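Local structure of putative oxidoreductase (3C24) at residues A[44-47]-A[48-52]; A[138-142]-A[143-147]; A[165-168]-A[169-173]; A[220-223]-A[224-228]. The protein is a putative oxidoreductase that probably binds a nicotinamide adenine dinucleotide cofactor through an N-terminal Rossmann-type domain, its substrate being unknown. All coordinates share one frame; numbering follows the deposited sequence.

Overall arrangement
The four contacts are worked examples of one principle: short-range bonds between near neighbours in sequence fix helix starts, helix turns and loops. Contact 1 falls in the N-terminal family region related to NADP-binding Rossmann domains; contacts 2, 3 and 4 fall in the C-terminal region. Contacts 2 and 3 approach most closely, about 4 Å between nearest atoms without touching, whereas contacts 1 and 4 lie about 42 Å apart, centre to centre. Contacts 3 and 4 sit on opposite sides of the chain's centre. Both contact 2 and contact 4 meet the second subunit, and a sulfate ion, probably from the crystallisation liquor, lies beside His142 of contact 2.

Contact 1. Residues A[44-47]-A[48-52]; sequences APEG and RDRLQ
The first turns of helix 45-53, in the Rossmann-like part of the chain, carry an i to i+4 salt bridge between Glu46 and Arg50. The two side chains run side by side in the same direction, with carboxylate and guanidinium planes 65° apart. Glu46 OE1 lies 3.1 Å from Arg50 NH1 and 3.2 Å from Arg50 NH2, while Glu46 OE2 meets the guanidinium at its edge and in its plane. All three hydrogen bonds in the pair are weak. Glu46 reaches its partner because CG sits between the backbone N and the carbonyl carbon (chi1 65°) and the chain bends again at chi2. The stronger bond of Arg50 NH1 goes to Gly20 O.

The helix begins just after Ala44, its N-cap, whose O accepts from Arg48 N at 3.0 Å. Leu51 N bonds in turn to Gly47 O at 3.1 Å. The Arg48 side chain leads away to Glu42 O and to a salt bridge with Asp60. Helix 45-53 follows strand 37-41, an edge strand of the sheet within this chain, and packs through Arg50 and Leu51 against Ala25 and Thr28 of helix 22-33.

Contact 2. Residues A[138-142]-A[143-147]; sequences RTDYH and GGIAK
Asp140 OD2 is gripped by two consecutive backbone N-H groups, from Ile145 and Ala146. The bond from Ala146 N, 2.8 Å long, uses the anti lone pair of OD2, the one turned away from OD1. Ile145 N, at 2.9 Å from OD2, comes instead from above the carboxylate plane, 41° out of it. The other oxygen is doubly held as well: Gly143 N meets Asp140 OD1 at 2.8 Å on the syn side, somewhat out of the carboxylate plane, in a nearly straight bond (169°), and His142 N reaches the same OD1 at 3.1 Å from the same face.

This last bond, from the amide two residues on, defines an Asx turn. Four N-H groups thus converge on one buried carboxylate and fix its rotation, an environment that would probably favour the charged form. With CG opposite the backbone N (chi1 176°), the carboxylate is carried into the curve of the loop joining helix 135-138 to strand 148-156. Gly143 and Gly144 make the bend with positive phi, where a CB would run into the preceding carbonyl oxygen. Ala146 CB also lies against the carboxylate, 3.7 Å from Asp140 OD2.

Around the loop, His142 O accepts from His125 ND1, and Gly144 O accepts from Lys30 NZ. At the subunit interface Tyr141 meets Phe129 of the second subunit edge-to-face, and His142 packs on Val234 of that subunit.

Contact 3. Residues A[165-168]-A[169-173]; sequences GADI and CETMW
With its hydroxyl turned beside the backbone N and opposite the carbonyl carbon (chi1 -53°), Thr171 folds OG1 back over the preceding turn of its own helix. There OG1 donates to Asp167 O at 2.7 Å, and Thr171 N donates to the same oxygen at 3.0 Å. The two donors come from opposite faces of the carbonyl plane, so that a single backbone oxygen is held from both sides. Glu170 lies back along the helix, with its CG 3.1 Å from Ala166 O.

These turns belong to the C-terminal half of helix 160-172, the helix of a beta-alpha-beta unit whose strands are 148-156 and 176-181. Asp167 and Glu170 place like charges near each other, Asp167 OD1 and Glu170 OE1 being 4.6 Å apart. Asn7 ND2 donates to both of these oxygens and so bridges them; the second oxygens take His36 NE2 and Thr179 OG1 respectively, which would be expected to ease the repulsion.

Around the helix from this acidic pair, Ile168 and Met172, a selenomethionine, make an apolar contact. The Met172 chain bends at chi3 (-60°), returning its CE methyl to within 4.1 Å of Ile168 CG2. Met172 then packs on Ile27 and Ile31 of helix 22-33, while Cys169 faces the sheet, touching Ile150 of strand 148-156 and Phe119 of strand 117-123.

Contact 4. Residues A[220-223]-A[224-228]; sequences DRQA and ALDFM
Two side-chain pairs spaced i to i+4, Gln222 with Asp226 and Arg221 with Leu225, run along the first turns of helix 221-239, next after the long helix 184-217. The Gln222 and Asp226 side chains meet at a slant, with amide and carboxylate planes 49° apart. Gln222 NE2 donates to Asp226 OD1 at 2.8 Å. Asp226 OD1 lies almost in the amide plane, only 4° out of it, but the donor stands above the carboxylate plane, 46° out of it. The bond therefore follows the natural direction of the amide N-H and not an in-plane direction of the acceptor. Gln222 achieves this through a bend at chi2 that swings the amide along the helix.

Asp226 has a stronger commitment across the dimer interface: its OD2 takes a hydrogen bond from His180 NE2 and a salt bridge from Arg178 NE, both of the second subunit. One carboxylate thus joins a side chain of its own helix to the partner chain. Phe227 and Ala223 add packing on Pro123 and His180 of that subunit.

Arg221 and Leu225 each adopt two conformers; in one of them Arg221 extends from CG to NE and its guanidinium passes obliquely by the branched end of Leu225, a contact less certain than the Gln222-Asp226 bond. Arg221 NH2 forms a salt bridge with Asp211 of helix 184-217, where both Arg221 and Leu225 pack on Val210. Asp220 holds the N-cap position, though its side chain makes no capping bond; its O takes the first i to i+4 bond, from Ala224 N at 3.1 Å. One turn on, Phe227 N donates to Ala223 O at 3.0 Å.

Contact 1. Residues A[44-47]-A[48-52]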
loop_
_atom_site.group_PDB
_atom_site.type_symbol
_atom_site.label_atom_id
_atom_site.label_comp_id
_atom_site.label_asym_id
_atom_site.label_seq_id
_atom_site.Cartn_x
_atom_site.Cartn_y
_atom_site.Cartn_z
ATOM N N ALA A 44 27.920 -16.760 17.923
ATOM C CA ALA A 44 27.851 -17.616 16.718
ATOM C C ALA A 44 29.051 -17.346 15.822
ATOM O O ALA A 44 29.373 -16.206 15.523
ATOM C CB ALA A 44 26.568 -17.441 15.953
ATOM N N PRO A 45 29.707 -18.405 15.353
ATOM C CA PRO A 45 30.893 -18.110 14.548
ATOM C C PRO A 45 30.612 -17.287 13.268
ATOM O O PRO A 45 31.396 -16.383 12.951
ATOM C CB PRO A 45 31.419 -19.507 14.211
ATOM C CG PRO A 45 31.007 -20.318 15.430
ATOM C CD PRO A 45 29.650 -19.835 15.754
ATOM N N GLU A 46 29.503 -17.545 12.592
ATOM C CA GLU A 46 29.202 -16.810 11.357
ATOM C C GLU A 46 28.974 -15.325 11.665
ATOM O O GLU A 46 29.347 -14.468 10.881
ATOM C CB GLU A 46 28.021 -17.415 10.588
ATOM C CG GLU A 46 26.685 -17.350 11.301
ATOM C CD GLU A 46 25.863 -16.145 10.858
ATOM O OE1 GLU A 46 26.097 -15.662 9.725
ATOM O OE2 GLU A 46 24.991 -15.692 11.637
ATOM N N GLY A 47 28.368 -15.056 12.821
ATOM C CA GLY A 47 28.106 -13.687 13.283
ATOM C C GLY A 47 29.408 -12.954 13.601
ATOM O O GLY A 47 29.586 -11.756 13.277
ATOM N N ARG A 48 30.341 -13.668 14.234
ATOM C CA ARG A 48 31.653 -13.091 14.565
ATOM C C ARG A 48 32.399 -12.754 13.276
ATOM O O ARG A 48 33.052 -11.725 13.160
ATOM C CB ARG A 48 32.466 -14.004 15.466
ATOM C CG ARG A 48 31.776 -14.270 16.838
ATOM C CD ARG A 48 32.501 -15.251 17.709
ATOM N NE ARG A 48 33.811 -14.818 18.189
ATOM C CZ ARG A 48 33.993 -14.144 19.316
ATOM N NH1 ARG A 48 32.958 -13.766 20.027
ATOM N NH2 ARG A 48 35.214 -13.820 19.708
ATOM N N ASP A 49 32.280 -13.620 12.282
ATOM C CA ASP A 49 32.967 -13.371 11.022
ATOM C C ASP A 49 32.402 -12.161 10.333
ATOM O O ASP A 49 33.100 -11.395 9.669
ATOM C CB ASP A 49 32.813 -14.551 10.080
ATOM C CG ASP A 49 33.588 -15.785 10.532
ATOM O OD1 ASP A 49 34.384 -15.727 11.487
ATOM O OD2 ASP A 49 33.374 -16.837 9.905
ATOM N N ARG A 50 31.116 -11.999 10.476
ATOM C CA ARG A 50 30.418 -10.891 9.822
ATOM C C ARG A 50 30.920 -9.568 10.410
ATOM O O ARG A 50 31.253 -8.644 9.677
ATOM C CB ARG A 50 28.879 -11.028 9.951
ATOM C CG ARG A 50 28.085 -9.888 9.298
ATOM C CD ARG A 50 26.557 -10.078 9.343
ATOM N NE ARG A 50 26.125 -11.139 8.441
ATOM C CZ ARG A 50 25.681 -12.342 8.805
ATOM N NH1 ARG A 50 25.531 -12.672 10.087
ATOM N NH2 ARG A 50 25.349 -13.215 7.855
ATOM N N LEU A 51 30.997 -9.517 11.732
ATOM C CA LEU A 51 31.431 -8.313 12.426
ATOM C C LEU A 51 32.876 -8.028 12.043
ATOM O O LEU A 51 33.268 -6.897 11.748
ATOM C CB LEU A 51 31.302 -8.478 13.944
ATOM C CG LEU A 51 29.857 -8.509 14.410
ATOM C CD1 LEU A 51 29.741 -8.855 15.883
ATOM C CD2 LEU A 51 29.206 -7.145 14.111
ATOM N N GLN A 52 33.685 -9.063 12.068
ATOM C CA GLN A 52 35.089 -8.864 11.704
ATOM C C GLN A 52 35.204 -8.235 10.322
ATOM O O GLN A 52 36.035 -7.365 10.091
ATOM C CB GLN A 52 35.872 -10.167 11.753
ATOM C CG GLN A 52 36.245 -10.560 13.165
#

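Contact 2. Residues A[138-142]-A[143-147]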
loop_
_atom_site.group_PDB
_atom_site.type_symbol
_atom_site.label_atom_id
_atom_site.label_comp_id
_atom_site.label_asym_id
_atom_site.label_seq_id
_atom_site.Cartn_x
_atom_site.Cartn_y
_atom_site.Cartn_z
ATOM N N ARG A 138 15.534 4.682 -1.731
ATOM C CA ARG A 138 14.256 4.431 -2.373
ATOM C C ARG A 138 13.820 2.985 -2.259
ATOM O O ARG A 138 12.624 2.742 -2.249
ATOM C CB ARG A 138 14.239 4.875 -3.832
ATOM C CG ARG A 138 14.392 6.392 -3.940
ATOM C CD ARG A 138 14.213 6.888 -5.367
ATOM N NE ARG A 138 12.791 6.864 -5.712
ATOM C CZ ARG A 138 12.293 7.343 -6.830
ATOM N NH1 ARG A 138 13.093 7.915 -7.708
ATOM N NH2 ARG A 138 10.989 7.306 -7.024
ATOM N N THR A 139 14.773 2.069 -2.159
ATOM C CA THR A 139 14.483 0.639 -2.017
ATOM C C THR A 139 14.758 0.152 -0.609
ATOM O O THR A 139 14.810 -1.042 -0.347
ATOM C CB THR A 139 15.248 -0.230 -3.039
ATOM O OG1 THR A 139 16.670 -0.031 -2.912
ATOM C CG2 THR A 139 14.785 0.113 -4.487
ATOM N N ASP A 140 14.864 1.105 0.304
ATOM C CA ASP A 140 14.950 0.793 1.739
ATOM C C ASP A 140 13.564 0.758 2.369
ATOM O O ASP A 140 12.995 1.786 2.733
ATOM C CB ASP A 140 15.836 1.795 2.491
ATOM C CG ASP A 140 15.844 1.529 3.978
ATOM O OD1 ASP A 140 15.496 0.376 4.354
ATOM O OD2 ASP A 140 16.125 2.472 4.759
ATOM N N TYR A 141 13.027 -0.447 2.454
ATOM C CA TYR A 141 11.669 -0.605 2.964
ATOM C C TYR A 141 11.649 -0.849 4.436
ATOM O O TYR A 141 10.609 -0.788 5.016
ATOM C CB TYR A 141 10.942 -1.728 2.225
ATOM C CG TYR A 141 10.958 -1.581 0.711
ATOM C CD1 TYR A 141 10.237 -0.582 0.102
ATOM C CD2 TYR A 141 11.732 -2.401 -0.080
ATOM C CE1 TYR A 141 10.235 -0.432 -1.255
ATOM C CE2 TYR A 141 11.738 -2.266 -1.454
ATOM C CZ TYR A 141 10.987 -1.264 -2.034
ATOM O OH TYR A 141 10.969 -1.038 -3.408
ATOM N N HIS A 142 12.826 -1.050 5.021
ATOM C CA HIS A 142 12.940 -1.358 6.443
ATOM C C HIS A 142 13.419 -0.263 7.345
ATOM O O HIS A 142 12.915 -0.137 8.444
ATOM C CB HIS A 142 13.847 -2.556 6.649
ATOM C CG HIS A 142 13.233 -3.828 6.160
ATOM N ND1 HIS A 142 12.509 -4.674 6.975
ATOM C CD2 HIS A 142 13.131 -4.323 4.913
ATOM C CE1 HIS A 142 12.065 -5.682 6.248
ATOM N NE2 HIS A 142 12.403 -5.482 4.992
ATOM N N GLY A 143 14.365 0.545 6.859
ATOM C CA GLY A 143 14.966 1.596 7.682
ATOM C C GLY A 143 16.453 1.481 7.742
ATOM O O GLY A 143 17.042 0.423 7.445
ATOM N N GLY A 144 17.083 2.594 8.097
ATOM C CA GLY A 144 18.529 2.628 8.221
ATOM C C GLY A 144 19.202 3.411 7.120
ATOM O O GLY A 144 20.380 3.801 7.260
ATOM N N ILE A 145 18.483 3.633 6.012
ATOM C CA ILE A 145 18.996 4.445 4.859
ATOM C C ILE A 145 18.011 5.579 4.583
ATOM O O ILE A 145 18.371 6.762 4.639
ATOM C CB ILE A 145 19.280 3.629 3.603
ATOM C CG1 ILE A 145 20.203 2.445 3.972
ATOM C CG2 ILE A 145 19.967 4.551 2.572
ATOM C CD1 ILE A 145 20.351 1.406 2.906
ATOM N N ALA A 146 16.759 5.177 4.340
ATOM C CA ALA A 146 15.635 6.117 4.171
ATOM C C ALA A 146 15.168 6.601 5.528
ATOM O O ALA A 146 15.242 5.875 6.507
ATOM C CB ALA A 146 14.459 5.467 3.398
ATOM N N LYS A 147 14.684 7.838 5.562
ATOM C CA LYS A 147 14.175 8.464 6.793
ATOM C C LYS A 147 12.919 7.699 7.249
ATOM O O LYS A 147 12.111 7.261 6.435
ATOM C CB LYS A 147 13.829 9.945 6.569
ATOM C CG LYS A 147 14.984 10.848 6.163
ATOM C CD LYS A 147 14.485 12.258 5.880
ATOM C CE LYS A 147 13.686 12.364 4.584
ATOM N NZ LYS A 147 14.487 11.967 3.366
#

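Contact 3. Residues A[165-168]-A[169-173]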
loop_
_atom_site.group_PDB
_atom_site.type_symbol
_atom_site.label_atom_id
_atom_site.label_comp_id
_atom_site.label_asym_id
_atom_site.label_seq_id
_atom_site.Cartn_x
_atom_site.Cartn_y
_atom_site.Cartn_z
ATOM N N GLY A 165 17.090 5.852 26.238
ATOM C CA GLY A 165 16.632 4.783 25.357
ATOM C C GLY A 165 16.243 5.308 24.004
ATOM O O GLY A 165 16.487 4.680 22.978
ATOM N N ALA A 166 15.585 6.473 23.970
ATOM C CA ALA A 166 15.178 7.081 22.701
ATOM C C ALA A 166 16.397 7.437 21.827
ATOM O O ALA A 166 16.400 7.231 20.598
ATOM C CB ALA A 166 14.310 8.315 22.944
ATOM N N ASP A 167 17.396 7.991 22.497
ATOM C CA ASP A 167 18.653 8.358 21.811
ATOM C C ASP A 167 19.312 7.111 21.196
ATOM O O ASP A 167 19.821 7.148 20.057
ATOM C CB ASP A 167 19.609 9.046 22.757
ATOM C CG ASP A 167 20.851 9.539 22.056
ATOM O OD1 ASP A 167 20.752 10.541 21.332
ATOM O OD2 ASP A 167 21.922 8.926 22.240
ATOM N N ILE A 168 19.307 6.020 21.934
ATOM C CA ILE A 168 19.895 4.792 21.431
ATOM C C ILE A 168 19.113 4.298 20.206
ATOM O O ILE A 168 19.699 3.979 19.144
ATOM C CB ILE A 168 20.013 3.691 22.475
ATOM C CG1 ILE A 168 20.854 4.159 23.689
ATOM C CG2 ILE A 168 20.649 2.458 21.842
ATOM C CD1 ILE A 168 22.164 4.748 23.302
ATOM N N CYS A 169 17.796 4.307 20.317
ATOM C CA CYS A 169 16.952 3.873 19.179
ATOM C C CYS A 169 17.110 4.768 17.970
ATOM O O CYS A 169 17.135 4.292 16.828
ATOM C CB CYS A 169 15.471 3.805 19.569
ATOM S SG CYS A 169 15.124 2.470 20.715
ATOM N N GLU A 170 17.253 6.062 18.221
ATOM C CA GLU A 170 17.430 7.045 17.133
ATOM C C GLU A 170 18.777 6.858 16.421
ATOM O O GLU A 170 18.936 7.109 15.194
ATOM C CB GLU A 170 17.292 8.451 17.668
ATOM C CG GLU A 170 15.872 8.847 17.962
ATOM C CD GLU A 170 15.761 10.098 18.827
ATOM O OE1 GLU A 170 16.794 10.742 19.061
ATOM O OE2 GLU A 170 14.641 10.413 19.281
ATOM N N THR A 171 19.736 6.341 17.172
ATOM C CA THR A 171 21.072 6.054 16.639
ATOM C C THR A 171 21.010 4.750 15.843
ATOM O O THR A 171 21.509 4.671 14.718
ATOM C CB THR A 171 22.107 5.888 17.748
ATOM O OG1 THR A 171 22.055 7.026 18.601
ATOM C CG2 THR A 171 23.521 5.624 17.164
HETATM N N MSE A 172 20.358 3.726 16.408
HETATM C CA MSE A 172 20.282 2.420 15.742
HETATM C C MSE A 172 19.508 2.410 14.439
HETATM O O MSE A 172 19.834 1.630 13.501
HETATM C CB MSE A 172 19.707 1.355 16.687
HETATM C CG MSE A 172 20.572 1.115 17.859
HETATM SE SE MSE A 172 19.829 -0.399 18.915
HETATM C CE MSE A 172 18.156 0.295 19.350
ATOM N N TRP A 173 18.527 3.299 14.366
ATOM C CA TRP A 173 17.573 3.300 13.260
ATOM C C TRP A 173 17.583 4.560 12.432
ATOM O O TRP A 173 16.633 4.835 11.687
ATOM C CB TRP A 173 16.153 3.035 13.792
ATOM C CG TRP A 173 16.003 1.651 14.382
ATOM C CD1 TRP A 173 16.531 0.532 13.898
ATOM C CD2 TRP A 173 15.197 1.270 15.517
ATOM N NE1 TRP A 173 16.163 -0.545 14.665
ATOM C CE2 TRP A 173 15.341 -0.118 15.667
ATOM C CE3 TRP A 173 14.389 1.969 16.425
ATOM C CZ2 TRP A 173 14.715 -0.831 16.680
ATOM C CZ3 TRP A 173 13.745 1.249 17.442
ATOM C CH2 TRP A 173 13.927 -0.142 17.556
#

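Contact 4. Residues A[220-223]-A[224-228]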
loop_
_atom_site.group_PDB
_atom_site.type_symbol
_atom_site.label_atom_id
_atom_site.label_comp_id
_atom_site.label_asym_id
_atom_site.label_seq_id
_atom_site.Cartn_x
_atom_site.Cartn_y
_atom_site.Cartn_z
ATOM N N ASP A 220 -4.078 -13.191 -17.005
ATOM C CA ASP A 220 -2.610 -13.160 -16.979
ATOM C C ASP A 220 -2.180 -12.586 -15.648
ATOM O O ASP A 220 -2.604 -11.510 -15.258
ATOM C CB ASP A 220 -2.038 -12.269 -18.082
ATOM C CG ASP A 220 -0.521 -12.329 -18.168
ATOM O OD1 ASP A 220 0.073 -13.417 -17.929
ATOM O OD2 ASP A 220 0.077 -11.297 -18.531
ATOM N N ARG A 221 -1.270 -13.269 -14.960
ATOM C CA ARG A 221 -0.903 -12.759 -13.610
ATOM C C ARG A 221 -0.279 -11.375 -13.644
ATOM O O ARG A 221 -0.566 -10.612 -12.756
ATOM C CB ARG A 221 -0.063 -13.755 -12.745
ATOM C CG ARG A 221 -0.040 -13.392 -11.206
ATOM C CD ARG A 221 0.775 -14.379 -10.329
ATOM N NE ARG A 221 0.561 -14.137 -8.883
ATOM C CZ ARG A 221 1.299 -13.357 -8.127
ATOM N NH1 ARG A 221 2.344 -12.728 -8.648
ATOM N NH2 ARG A 221 0.993 -13.217 -6.847
ATOM N N GLN A 222 0.507 -11.052 -14.649
ATOM C CA GLN A 222 1.114 -9.724 -14.720
ATOM C C GLN A 222 0.041 -8.649 -14.876
ATOM O O GLN A 222 0.198 -7.546 -14.402
ATOM C CB GLN A 222 2.104 -9.602 -15.876
ATOM C CG GLN A 222 2.955 -8.334 -15.769
ATOM C CD GLN A 222 3.806 -8.297 -14.473
ATOM O OE1 GLN A 222 4.606 -9.211 -14.217
ATOM N NE2 GLN A 222 3.680 -7.216 -13.686
ATOM N N ALA A 223 -1.015 -8.990 -15.575
ATOM C CA ALA A 223 -2.149 -8.053 -15.745
ATOM C C ALA A 223 -2.778 -7.797 -14.416
ATOM O O ALA A 223 -3.053 -6.644 -14.041
ATOM C CB ALA A 223 -3.219 -8.595 -16.745
ATOM N N ALA A 224 -3.065 -8.876 -13.675
ATOM C CA ALA A 224 -3.727 -8.718 -12.360
ATOM C C ALA A 224 -2.836 -7.989 -11.394
ATOM O O ALA A 224 -3.300 -7.179 -10.580
ATOM C CB ALA A 224 -4.137 -10.060 -11.790
ATOM N N LEU A 225 -1.553 -8.306 -11.451
ATOM C CA LEU A 225 -0.548 -7.652 -10.573
ATOM C C LEU A 225 -0.453 -6.169 -10.865
ATOM O O LEU A 225 -0.475 -5.359 -9.961
ATOM C CB LEU A 225 0.850 -8.277 -10.689
ATOM C CG LEU A 225 1.216 -9.565 -9.962
ATOM C CD1 LEU A 225 2.507 -10.131 -10.559
ATOM C CD2 LEU A 225 1.356 -9.358 -8.419
ATOM N N ASP A 226 -0.275 -5.832 -12.125
ATOM C CA ASP A 226 -0.208 -4.430 -12.549
ATOM C C ASP A 226 -1.439 -3.672 -12.066
ATOM O O ASP A 226 -1.338 -2.563 -11.543
ATOM C CB ASP A 226 -0.098 -4.280 -14.084
ATOM C CG ASP A 226 1.296 -4.630 -14.618
ATOM O OD1 ASP A 226 2.250 -4.781 -13.823
ATOM O OD2 ASP A 226 1.420 -4.794 -15.847
ATOM N N PHE A 227 -2.595 -4.301 -12.214
ATOM C CA PHE A 227 -3.869 -3.672 -11.843
ATOM C C PHE A 227 -3.930 -3.437 -10.315
ATOM O O PHE A 227 -4.255 -2.344 -9.842
ATOM C CB PHE A 227 -5.067 -4.500 -12.337
ATOM C CG PHE A 227 -6.338 -3.706 -12.406
ATOM C CD1 PHE A 227 -6.661 -3.042 -13.522
ATOM C CD2 PHE A 227 -7.213 -3.648 -11.307
ATOM C CE1 PHE A 227 -7.814 -2.269 -13.588
ATOM C CE2 PHE A 227 -8.363 -2.850 -11.414
ATOM C CZ PHE A 227 -8.628 -2.216 -12.550
HETATM N N MSE A 228 -3.559 -4.468 -9.541
HETATM C CA MSE A 228 -3.543 -4.377 -8.098
HETATM C C MSE A 228 -2.560 -3.365 -7.605
HETATM O O MSE A 228 -2.903 -2.529 -6.765
HETATM C CB MSE A 228 -3.248 -5.747 -7.472
HETATM C CG MSE A 228 -3.104 -5.737 -5.969
HETATM SE SE MSE A 228 -4.649 -5.131 -4.969
HETATM C CE MSE A 228 -5.614 -6.843 -5.024
#